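Local coordinates for putative aminooxidase (Propionibacterium acnes, PDB 2BA9), which probably uses bound FAD to isomerise polyunsaturated fatty acids such as linoleic acid into conjugated linoleic acid, at residues A[272-276]-A[383-387]; A[369-373]-A[401-406]. All blocks are in the same frame, centred on the assembly; numbering follows the deposited sequence.

Contact 1: residues A[272-276]-A[383-387]; sequences YFSKI and WYEKV
Y272 and W383 are the residues whose CA atoms come nearest, 7.1 Å apart. Y272 and F273 lie on helix 267-273, a type I turn runs from F273 to I276, and facing them is the first turn of helix 383-389. The indole of W383 bridges the gap: its NE1 donates to Y272 O at 2.9 Å. The bond leaves in the indole plane but reaches the oxygen from above the carbonyl plane, 43° out of it, while K275 N binds the same oxygen from the opposite face. Two donors thus grip this carbonyl. In the amine-oxidoreductase fold this turn leads directly into strand 277-288 of the large mixed sheet, so the indole joins the turn before that strand to helix 383-389. The Y272 ring lies obliquely to the five-membered ring of W383, planes at 55°; Y272 CD2 sits over the indole face, 3.7 Å from W383 CD1, which lies at the edge of the tyrosine ring. K386 covers one face of that ring, its CG 3.7 Å from the centroid, almost on the normal, in a CH-pi contact; a bend at chi2 (71°) then carries CE across to Y272 CE1. K275 CE lies over the rim of the opposite face, and K275 CD meets the indole edge at W383 CD1. On the buried side, I276 CG1 lies 3.9 Å from W383 CZ2, and the F273 ring edge presents CE1 to V387 CG1 at 4.1 Å.

Contact 2: residues A[369-373]-A[401-406]; sequences YYFPH and EIMSFG. With FAD (flavin-adenine dinucleotide), chain D.
The side chains of P372 and E401 cross at about a right angle where the edge strand 359-373 of the mixed sheet meets the loop between strand 396-398 and helix 408-423, beside the FAD of this amine-oxidoreductase fold. The proline ring lies across the start of the E401 side chain, CG 3.5 Å from E401 CB. E401 runs extended beyond CG past the proline to the cofactor; its OE1 pairs with K45, which would help keep the carboxylate ionised. Beside the CB end of P372, I402 CD1 reaches the backbone at H373 CA, 3.6 Å away. The F371 and F405 rings meet obliquely, planes at 55°, with F371 CE1 3.5 Å from F405 CE1. F371 also carries H373 over one face, and H373 ND1 donates to F371 O, almost in its own ring plane. Y370 turns its ring edge to the flavin, CE1 3.3 Å from FAD C9, while its hydroxyl bonds F168 O. Two waters bridge the segments: one donates to P372 O and, weakly, to E401 O; the other accepts from F371 N and donates to E401 OE2 and, weakly, to G406 O. That same OE2 takes the ribityl hydroxyl FAD O3' at 2.6 Å.

In the fold
The centres of contacts 1 and 2 lie about 12 Å apart, and their segments alternate along the chain: 272-276, 369-373, 383-387, 401-406. Segment 272-276 leads into strand 277-288, the sheet neighbour of strand 359-373 that ends in 369-373; helix 383-389 and strand 396-398 of the parallel sheet follow before the 401-406 loop. The two contacts touch directly: Y384 OH probably hydrogen-bonds I402 O, W383 CH2 packs on I402 CG1, V387 on M403, and I276 on P372. Contact 1, about 18 Å from the chain centre, is thus the outer layer of packing behind contact 2, which lies about 6 Å from that centre and forms part of the FAD pocket.

Contact 1: residues A[272-276]-A[383-387]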
ATOM      1  N   TYR A 272      13.220  15.204  -8.685  1.00 27.38           N
ATOM      2  CA  TYR A 272      12.763  14.522  -7.472  1.00 27.28           C
ATOM      3  C   TYR A 272      11.895  13.304  -7.744  1.00 26.52           C
ATOM      4  O   TYR A 272      12.080  12.263  -7.112  1.00 26.33           O
ATOM      5  CB  TYR A 272      12.104  15.519  -6.503  1.00 27.83           C
ATOM      6  CG  TYR A 272      13.182  16.310  -5.791  1.00 27.83           C
ATOM      7  CD1 TYR A 272      13.857  17.333  -6.439  1.00 28.81           C
ATOM      8  CD2 TYR A 272      13.591  15.965  -4.505  1.00 27.57           C
ATOM      9  CE1 TYR A 272      14.883  18.037  -5.804  1.00 28.87           C
ATOM     10  CE2 TYR A 272      14.608  16.647  -3.869  1.00 27.71           C
ATOM     11  CZ  TYR A 272      15.254  17.681  -4.521  1.00 28.46           C
ATOM     12  OH  TYR A 272      16.269  18.362  -3.895  1.00 28.84           O
ATOM     13  N   PHE A 273      10.988  13.393  -8.708  1.00 25.85           N
ATOM     14  CA  PHE A 273      10.145  12.231  -9.004  1.00 25.41           C
ATOM     15  C   PHE A 273      10.954  11.066  -9.624  1.00 25.28           C
ATOM     16  O   PHE A 273      10.573   9.897  -9.484  1.00 25.30           O
ATOM     17  CB  PHE A 273       8.937  12.614  -9.864  1.00 24.94           C
ATOM     18  CG  PHE A 273       8.035  13.662  -9.236  1.00 23.73           C
ATOM     19  CD1 PHE A 273       8.103  13.976  -7.876  1.00 22.68           C
ATOM     20  CD2 PHE A 273       7.086  14.311 -10.004  1.00 22.63           C
ATOM     21  CE1 PHE A 273       7.260  14.941  -7.325  1.00 22.11           C
ATOM     22  CE2 PHE A 273       6.237  15.260  -9.449  1.00 21.98           C
ATOM     23  CZ  PHE A 273       6.330  15.581  -8.114  1.00 21.09           C
ATOM     24  N   SER A 274      12.070  11.396 -10.275  1.00 25.16           N
ATOM     25  CA  SER A 274      13.008  10.394 -10.803  1.00 25.33           C
ATOM     26  C   SER A 274      13.685   9.570  -9.725  1.00 25.53           C
ATOM     27  O   SER A 274      14.266   8.536 -10.039  1.00 26.08           O
ATOM     28  CB  SER A 274      14.124  11.045 -11.631  1.00 25.41           C
ATOM     29  OG  SER A 274      13.621  11.693 -12.782  1.00 27.09           O
ATOM     30  N   LYS A 275      13.654  10.032  -8.471  1.00 25.33           N
ATOM     31  CA  LYS A 275      14.268   9.298  -7.362  1.00 25.09           C
ATOM     32  C   LYS A 275      13.351   8.235  -6.749  1.00 24.84           C
ATOM     33  O   LYS A 275      13.801   7.432  -5.914  1.00 23.96           O
ATOM     34  CB  LYS A 275      14.680  10.251  -6.247  1.00 25.14           C
ATOM     35  CG  LYS A 275      15.700  11.308  -6.631  1.00 25.19           C
ATOM     36  CD  LYS A 275      15.833  12.336  -5.508  1.00 24.64           C
ATOM     37  CE  LYS A 275      16.656  13.533  -5.906  1.00 23.22           C
ATOM     38  NZ  LYS A 275      18.066  13.188  -6.129  1.00 23.06           N
ATOM     39  N   ILE A 276      12.075   8.262  -7.134  1.00 24.77           N
ATOM     40  CA  ILE A 276      11.076   7.334  -6.611  1.00 25.12           C
ATOM     41  C   ILE A 276      11.455   5.918  -7.032  1.00 25.30           C
ATOM     42  O   ILE A 276      11.768   5.677  -8.195  1.00 25.65           O
ATOM     43  CB  ILE A 276       9.652   7.637  -7.143  1.00 25.06           C
ATOM     44  CG1 ILE A 276       9.172   9.025  -6.669  1.00 25.25           C
ATOM     45  CG2 ILE A 276       8.649   6.565  -6.679  1.00 24.28           C
ATOM     46  CD1 ILE A 276       7.907   9.499  -7.358  1.00 23.26           C
ATOM     47  N   TRP A 383      13.946  14.869   0.731  1.00 26.20           N
ATOM     48  CA  TRP A 383      12.971  14.616  -0.348  1.00 26.10           C
ATOM     49  C   TRP A 383      11.593  15.233  -0.104  1.00 25.63           C
ATOM     50  O   TRP A 383      11.112  15.970  -0.937  1.00 25.48           O
ATOM     51  CB  TRP A 383      12.814  13.109  -0.628  1.00 26.10           C
ATOM     52  CG  TRP A 383      12.269  12.802  -2.004  1.00 26.28           C
ATOM     53  CD1 TRP A 383      12.999  12.568  -3.149  1.00 26.38           C
ATOM     54  CD2 TRP A 383      10.890  12.674  -2.378  1.00 25.46           C
ATOM     55  NE1 TRP A 383      12.150  12.317  -4.207  1.00 25.80           N
ATOM     56  CE2 TRP A 383      10.855  12.379  -3.762  1.00 24.67           C
ATOM     57  CE3 TRP A 383       9.681  12.793  -1.681  1.00 26.03           C
ATOM     58  CZ2 TRP A 383       9.667  12.207  -4.452  1.00 25.64           C
ATOM     59  CZ3 TRP A 383       8.495  12.609  -2.371  1.00 25.86           C
ATOM     60  CH2 TRP A 383       8.497  12.320  -3.740  1.00 25.94           C
ATOM     61  N   TYR A 384      10.995  14.956   1.052  1.00 26.00           N
ATOM     62  CA  TYR A 384       9.609  15.375   1.359  1.00 25.96           C
ATOM     63  C   TYR A 384       9.488  16.848   1.792  1.00 26.50           C
ATOM     64  O   TYR A 384       8.417  17.443   1.693  1.00 26.04           O
ATOM     65  CB  TYR A 384       8.988  14.455   2.430  1.00 26.08           C
ATOM     66  CG  TYR A 384       8.689  13.059   1.951  1.00 25.40           C
ATOM     67  CD1 TYR A 384       7.470  12.757   1.355  1.00 25.31           C
ATOM     68  CD2 TYR A 384       9.619  12.033   2.093  1.00 25.90           C
ATOM     69  CE1 TYR A 384       7.179  11.488   0.915  1.00 24.47           C
ATOM     70  CE2 TYR A 384       9.333  10.730   1.639  1.00 25.29           C
ATOM     71  CZ  TYR A 384       8.107  10.472   1.050  1.00 25.43           C
ATOM     72  OH  TYR A 384       7.780   9.212   0.583  1.00 25.87           O
ATOM     73  N   GLU A 385      10.580  17.433   2.283  1.00 26.79           N
ATOM     74  CA  GLU A 385      10.613  18.865   2.523  1.00 27.02           C
ATOM     75  C   GLU A 385      10.465  19.560   1.179  1.00 26.77           C
ATOM     76  O   GLU A 385       9.688  20.499   1.035  1.00 26.39           O
ATOM     77  CB  GLU A 385      11.918  19.285   3.222  1.00 27.55           C
ATOM     78  CG  GLU A 385      12.006  18.817   4.677  1.00 28.12           C
ATOM     79  CD  GLU A 385      13.169  19.431   5.425  1.00 30.44           C
ATOM     80  OE1 GLU A 385      13.147  20.655   5.621  1.00 30.70           O
ATOM     81  OE2 GLU A 385      14.092  18.690   5.833  1.00 33.14           O
ATOM     82  N   LYS A 386      11.194  19.064   0.182  1.00 26.67           N
ATOM     83  CA  LYS A 386      11.081  19.590  -1.170  1.00 26.58           C
ATOM     84  C   LYS A 386       9.683  19.349  -1.749  1.00 26.29           C
ATOM     85  O   LYS A 386       8.997  20.294  -2.124  1.00 26.05           O
ATOM     86  CB  LYS A 386      12.145  18.972  -2.080  1.00 26.76           C
ATOM     87  CG  LYS A 386      12.094  19.474  -3.515  1.00 27.48           C
ATOM     88  CD  LYS A 386      12.555  20.938  -3.648  1.00 28.47           C
ATOM     89  CE  LYS A 386      13.057  21.246  -5.062  1.00 28.59           C
ATOM     90  NZ  LYS A 386      13.883  22.496  -5.178  1.00 27.99           N
ATOM     91  N   VAL A 387       9.251  18.093  -1.807  1.00 26.11           N
ATOM     92  CA  VAL A 387       8.018  17.776  -2.541  1.00 25.97           C
ATOM     93  C   VAL A 387       6.774  18.389  -1.876  1.00 26.57           C
ATOM     94  O   VAL A 387       5.888  18.896  -2.573  1.00 25.95           O
ATOM     95  CB  VAL A 387       7.883  16.272  -2.817  1.00 25.99           C
ATOM     96  CG1 VAL A 387       6.525  15.948  -3.468  1.00 25.43           C
ATOM     97  CG2 VAL A 387       9.026  15.823  -3.714  1.00 25.00           C
TER

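Contact 2: residues A[369-373]-A[401-406]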
ATOM      1  N   TYR A 369       2.490  -2.401  -9.354  1.00 25.82           N
ATOM      2  CA  TYR A 369       3.306  -1.239  -9.018  1.00 25.32           C
ATOM      3  C   TYR A 369       2.976  -0.956  -7.564  1.00 25.44           C
ATOM      4  O   TYR A 369       1.844  -0.561  -7.216  1.00 25.02           O
ATOM      5  CB  TYR A 369       2.964  -0.045  -9.891  1.00 25.29           C
ATOM      6  CG  TYR A 369       3.673   1.231  -9.518  1.00 24.44           C
ATOM      7  CD1 TYR A 369       4.889   1.579 -10.101  1.00 24.03           C
ATOM      8  CD2 TYR A 369       3.116   2.114  -8.591  1.00 24.97           C
ATOM      9  CE1 TYR A 369       5.528   2.786  -9.771  1.00 24.37           C
ATOM     10  CE2 TYR A 369       3.750   3.302  -8.254  1.00 23.81           C
ATOM     11  CZ  TYR A 369       4.950   3.623  -8.837  1.00 24.21           C
ATOM     12  OH  TYR A 369       5.560   4.801  -8.492  1.00 26.43           O
ATOM     13  N   TYR A 370       3.969  -1.182  -6.718  1.00 25.07           N
ATOM     14  CA  TYR A 370       3.737  -1.310  -5.301  1.00 24.92           C
ATOM     15  C   TYR A 370       4.710  -0.445  -4.531  1.00 25.00           C
ATOM     16  O   TYR A 370       5.859  -0.250  -4.944  1.00 24.45           O
ATOM     17  CB  TYR A 370       3.905  -2.773  -4.889  1.00 24.85           C
ATOM     18  CG  TYR A 370       3.195  -3.131  -3.601  1.00 24.21           C
ATOM     19  CD1 TYR A 370       1.811  -3.164  -3.541  1.00 23.16           C
ATOM     20  CD2 TYR A 370       3.908  -3.443  -2.452  1.00 24.42           C
ATOM     21  CE1 TYR A 370       1.150  -3.485  -2.366  1.00 24.49           C
ATOM     22  CE2 TYR A 370       3.252  -3.772  -1.265  1.00 25.01           C
ATOM     23  CZ  TYR A 370       1.866  -3.792  -1.238  1.00 23.09           C
ATOM     24  OH  TYR A 370       1.204  -4.113  -0.097  1.00 23.60           O
ATOM     25  N   PHE A 371       4.216   0.059  -3.411  1.00 24.99           N
ATOM     26  CA  PHE A 371       4.990   0.813  -2.438  1.00 24.67           C
ATOM     27  C   PHE A 371       6.007   1.780  -3.027  1.00 24.86           C
ATOM     28  O   PHE A 371       7.208   1.579  -2.863  1.00 24.29           O
ATOM     29  CB  PHE A 371       5.675  -0.150  -1.446  1.00 24.83           C
ATOM     30  CG  PHE A 371       6.398   0.553  -0.312  1.00 24.32           C
ATOM     31  CD1 PHE A 371       5.858   1.692   0.296  1.00 24.76           C
ATOM     32  CD2 PHE A 371       7.616   0.083   0.140  1.00 25.45           C
ATOM     33  CE1 PHE A 371       6.504   2.329   1.354  1.00 24.54           C
ATOM     34  CE2 PHE A 371       8.294   0.732   1.186  1.00 24.78           C
ATOM     35  CZ  PHE A 371       7.726   1.856   1.797  1.00 25.37           C
ATOM     36  N   PRO A 372       5.533   2.847  -3.702  1.00 24.97           N
ATOM     37  CA  PRO A 372       6.505   3.859  -4.089  1.00 25.30           C
ATOM     38  C   PRO A 372       7.091   4.501  -2.846  1.00 25.26           C
ATOM     39  O   PRO A 372       6.369   4.811  -1.894  1.00 25.01           O
ATOM     40  CB  PRO A 372       5.673   4.884  -4.875  1.00 25.18           C
ATOM     41  CG  PRO A 372       4.254   4.684  -4.367  1.00 24.95           C
ATOM     42  CD  PRO A 372       4.165   3.200  -4.126  1.00 25.02           C
ATOM     43  N   HIS A 373       8.397   4.694  -2.857  1.00 25.54           N
ATOM     44  CA  HIS A 373       9.087   5.319  -1.747  1.00 25.51           C
ATOM     45  C   HIS A 373      10.446   5.839  -2.223  1.00 25.79           C
ATOM     46  O   HIS A 373      10.807   5.671  -3.393  1.00 25.61           O
ATOM     47  CB  HIS A 373       9.239   4.329  -0.593  1.00 25.18           C
ATOM     48  CG  HIS A 373      10.075   3.134  -0.911  1.00 24.88           C
ATOM     49  ND1 HIS A 373       9.607   2.074  -1.666  1.00 25.43           N
ATOM     50  CD2 HIS A 373      11.330   2.801  -0.536  1.00 23.48           C
ATOM     51  CE1 HIS A 373      10.547   1.152  -1.756  1.00 24.01           C
ATOM     52  NE2 HIS A 373      11.604   1.567  -1.082  1.00 23.65           N
ATOM     53  N   GLU A 401       0.184   7.086  -2.759  1.00 24.98           N
ATOM     54  CA  GLU A 401       1.076   6.282  -1.923  1.00 24.49           C
ATOM     55  C   GLU A 401       2.416   6.968  -1.622  1.00 24.70           C
ATOM     56  O   GLU A 401       2.845   6.964  -0.476  1.00 23.78           O
ATOM     57  CB  GLU A 401       1.292   4.913  -2.535  1.00 25.11           C
ATOM     58  CG  GLU A 401       0.035   4.021  -2.503  1.00 25.45           C
ATOM     59  CD  GLU A 401       0.220   2.711  -3.254  1.00 25.43           C
ATOM     60  OE1 GLU A 401       0.807   2.744  -4.353  1.00 28.10           O
ATOM     61  OE2 GLU A 401      -0.221   1.657  -2.759  1.00 23.33           O
ATOM     62  N   ILE A 402       3.039   7.587  -2.625  1.00 24.32           N
ATOM     63  CA  ILE A 402       4.362   8.203  -2.452  1.00 24.66           C
ATOM     64  C   ILE A 402       4.411   9.232  -1.313  1.00 24.20           C
ATOM     65  O   ILE A 402       5.421   9.306  -0.636  1.00 24.33           O
ATOM     66  CB  ILE A 402       4.898   8.840  -3.773  1.00 24.60           C
ATOM     67  CG1 ILE A 402       6.394   9.202  -3.673  1.00 24.86           C
ATOM     68  CG2 ILE A 402       4.065  10.086  -4.145  1.00 24.40           C
ATOM     69  CD1 ILE A 402       7.302   8.138  -3.097  1.00 25.04           C
ATOM     70  N   MET A 403       3.314   9.960  -1.072  1.00 24.33           N
ATOM     71  CA  MET A 403       3.279  11.057  -0.070  1.00 24.86           C
ATOM     72  C   MET A 403       2.930  10.620   1.358  1.00 24.94           C
ATOM     73  O   MET A 403       3.009  11.420   2.307  1.00 23.68           O
ATOM     74  CB  MET A 403       2.280  12.154  -0.482  1.00 24.64           C
ATOM     75  CG  MET A 403       2.560  12.819  -1.822  1.00 25.30           C
ATOM     76  SD  MET A 403       4.280  13.334  -2.095  1.00 27.79           S
ATOM     77  CE  MET A 403       4.511  14.469  -0.724  1.00 22.67           C
ATOM     78  N   SER A 404       2.537   9.359   1.494  1.00 25.17           N
ATOM     79  CA  SER A 404       2.096   8.801   2.763  1.00 25.65           C
ATOM     80  C   SER A 404       2.717   7.413   2.925  1.00 25.64           C
ATOM     81  O   SER A 404       3.861   7.285   3.357  1.00 26.13           O
ATOM     82  CB  SER A 404       0.556   8.752   2.828  1.00 25.44           C
ATOM     83  OG  SER A 404      -0.014   8.023   1.734  1.00 26.49           O
ATOM     84  N   PHE A 405       1.968   6.381   2.562  1.00 25.41           N
ATOM     85  CA  PHE A 405       2.466   5.019   2.619  1.00 25.49           C
ATOM     86  C   PHE A 405       1.589   4.175   1.725  1.00 25.66           C
ATOM     87  O   PHE A 405       0.442   4.543   1.461  1.00 25.41           O
ATOM     88  CB  PHE A 405       2.435   4.500   4.058  1.00 25.59           C
ATOM     89  CG  PHE A 405       2.924   3.104   4.192  1.00 25.07           C
ATOM     90  CD1 PHE A 405       4.285   2.831   4.152  1.00 25.34           C
ATOM     91  CD2 PHE A 405       2.027   2.051   4.325  1.00 24.48           C
ATOM     92  CE1 PHE A 405       4.745   1.524   4.259  1.00 24.72           C
ATOM     93  CE2 PHE A 405       2.479   0.743   4.420  1.00 25.02           C
ATOM     94  CZ  PHE A 405       3.839   0.481   4.402  1.00 24.87           C
ATOM     95  N   GLY A 406       2.133   3.055   1.256  1.00 25.75           N
ATOM     96  CA  GLY A 406       1.413   2.136   0.397  1.00 25.94           C
ATOM     97  C   GLY A 406       0.342   1.305   1.090  1.00 26.12           C
ATOM     98  O   GLY A 406       0.326   0.091   0.925  1.00 27.01           O
TER
HETATM   99  PA  FAD D 500      -3.761   2.562  -6.361  1.00 19.59           P
HETATM  100  O1A FAD D 500      -4.540   1.653  -5.457  1.00 19.96           O
HETATM  101  O2A FAD D 500      -2.604   1.943  -7.117  1.00 19.83           O
HETATM  102  O5B FAD D 500      -4.756   3.156  -7.467  1.00 20.92           O
HETATM  103  C5B FAD D 500      -4.227   4.083  -8.385  1.00 23.05           C
HETATM  104  C4B FAD D 500      -5.230   4.351  -9.487  1.00 23.62           C
HETATM  105  O4B FAD D 500      -4.690   5.312 -10.372  1.00 24.57           O
HETATM  106  C3B FAD D 500      -5.560   3.085 -10.281  1.00 23.93           C
HETATM  107  O3B FAD D 500      -6.956   2.895 -10.324  1.00 23.63           O
HETATM  108  C2B FAD D 500      -4.946   3.346 -11.636  1.00 24.35           C
HETATM  109  O2B FAD D 500      -5.599   2.639 -12.691  1.00 24.46           O
HETATM  110  C1B FAD D 500      -4.956   4.884 -11.688  1.00 24.38           C
HETATM  111  N9A FAD D 500      -3.956   5.371 -12.655  1.00 23.97           N
HETATM  112  C8A FAD D 500      -2.613   5.065 -12.701  1.00 24.64           C
HETATM  113  N7A FAD D 500      -2.054   5.705 -13.767  1.00 23.58           N
HETATM  114  C5A FAD D 500      -3.028   6.417 -14.399  1.00 24.46           C
HETATM  115  C6A FAD D 500      -3.035   7.239 -15.544  1.00 23.92           C
HETATM  116  N6A FAD D 500      -1.849   7.749 -16.007  1.00 23.78           N
HETATM  117  N1A FAD D 500      -4.225   7.857 -15.915  1.00 24.67           N
HETATM  118  C2A FAD D 500      -5.404   7.629 -15.220  1.00 25.15           C
HETATM  119  N3A FAD D 500      -5.384   6.812 -14.097  1.00 24.60           N
HETATM  120  C4A FAD D 500      -4.230   6.203 -13.705  1.00 24.25           C
HETATM  121  N1  FAD D 500      -3.434  -1.932   1.907  1.00 25.89           N
HETATM  122  C2  FAD D 500      -3.852  -1.991   3.221  1.00 28.77           C
HETATM  123  O2  FAD D 500      -4.264  -0.975   3.780  1.00 25.85           O
HETATM  124  N3  FAD D 500      -3.779  -3.186   3.911  1.00 29.83           N
HETATM  125  C4  FAD D 500      -3.319  -4.324   3.282  1.00 29.28           C
HETATM  126  O4  FAD D 500      -3.285  -5.385   3.926  1.00 30.85           O
HETATM  127  C4X FAD D 500      -2.908  -4.269   1.946  1.00 27.21           C
HETATM  128  N5  FAD D 500      -2.419  -5.385   1.290  1.00 24.38           N
HETATM  129  C5X FAD D 500      -2.166  -5.378  -0.069  1.00 24.27           C
HETATM  130  C6  FAD D 500      -1.812  -6.552  -0.730  1.00 23.47           C
HETATM  131  C7  FAD D 500      -1.597  -6.536  -2.106  1.00 23.93           C
HETATM  132  C7M FAD D 500      -1.234  -7.824  -2.789  1.00 23.84           C
HETATM  133  C8  FAD D 500      -1.724  -5.344  -2.815  1.00 23.67           C
HETATM  134  C8M FAD D 500      -1.500  -5.274  -4.296  1.00 22.83           C
HETATM  135  C9  FAD D 500      -2.073  -4.176  -2.144  1.00 23.66           C
HETATM  136  C9A FAD D 500      -2.288  -4.174  -0.765  1.00 24.16           C
HETATM  137  N10 FAD D 500      -2.619  -3.000  -0.062  1.00 23.80           N
HETATM  138  C10 FAD D 500      -2.991  -3.061   1.261  1.00 25.30           C
HETATM  139  C1' FAD D 500      -2.258  -1.656  -0.600  1.00 20.63           C
HETATM  140  C2' FAD D 500      -3.479  -0.898  -1.108  1.00 19.91           C
HETATM  141  O2' FAD D 500      -4.292  -1.702  -1.956  1.00 21.29           O
HETATM  142  C3' FAD D 500      -2.976   0.337  -1.839  1.00 20.46           C
HETATM  143  O3' FAD D 500      -2.050   1.036  -1.003  1.00 20.43           O
HETATM  144  C4' FAD D 500      -4.131   1.236  -2.248  1.00 20.53           C
HETATM  145  O4' FAD D 500      -4.902   0.645  -3.288  1.00 24.59           O
HETATM  146  C5' FAD D 500      -3.566   2.587  -2.664  1.00 21.46           C
HETATM  147  O5' FAD D 500      -4.545   3.333  -3.329  1.00 20.30           O
HETATM  148  P   FAD D 500      -4.108   4.516  -4.348  1.00 20.53           P
HETATM  149  O1P FAD D 500      -5.333   5.137  -4.993  1.00 20.58           O
HETATM  150  O2P FAD D 500      -3.304   5.506  -3.579  1.00 23.73           O
HETATM  151  O3P FAD D 500      -3.241   3.818  -5.505  1.00 21.28           O
HETATM  152  O   HOH W   1       1.796   0.024  -2.188  1.00 17.62           O
HETATM  153  O   HOH W   2       4.066   4.514  -0.526  1.00 23.97           O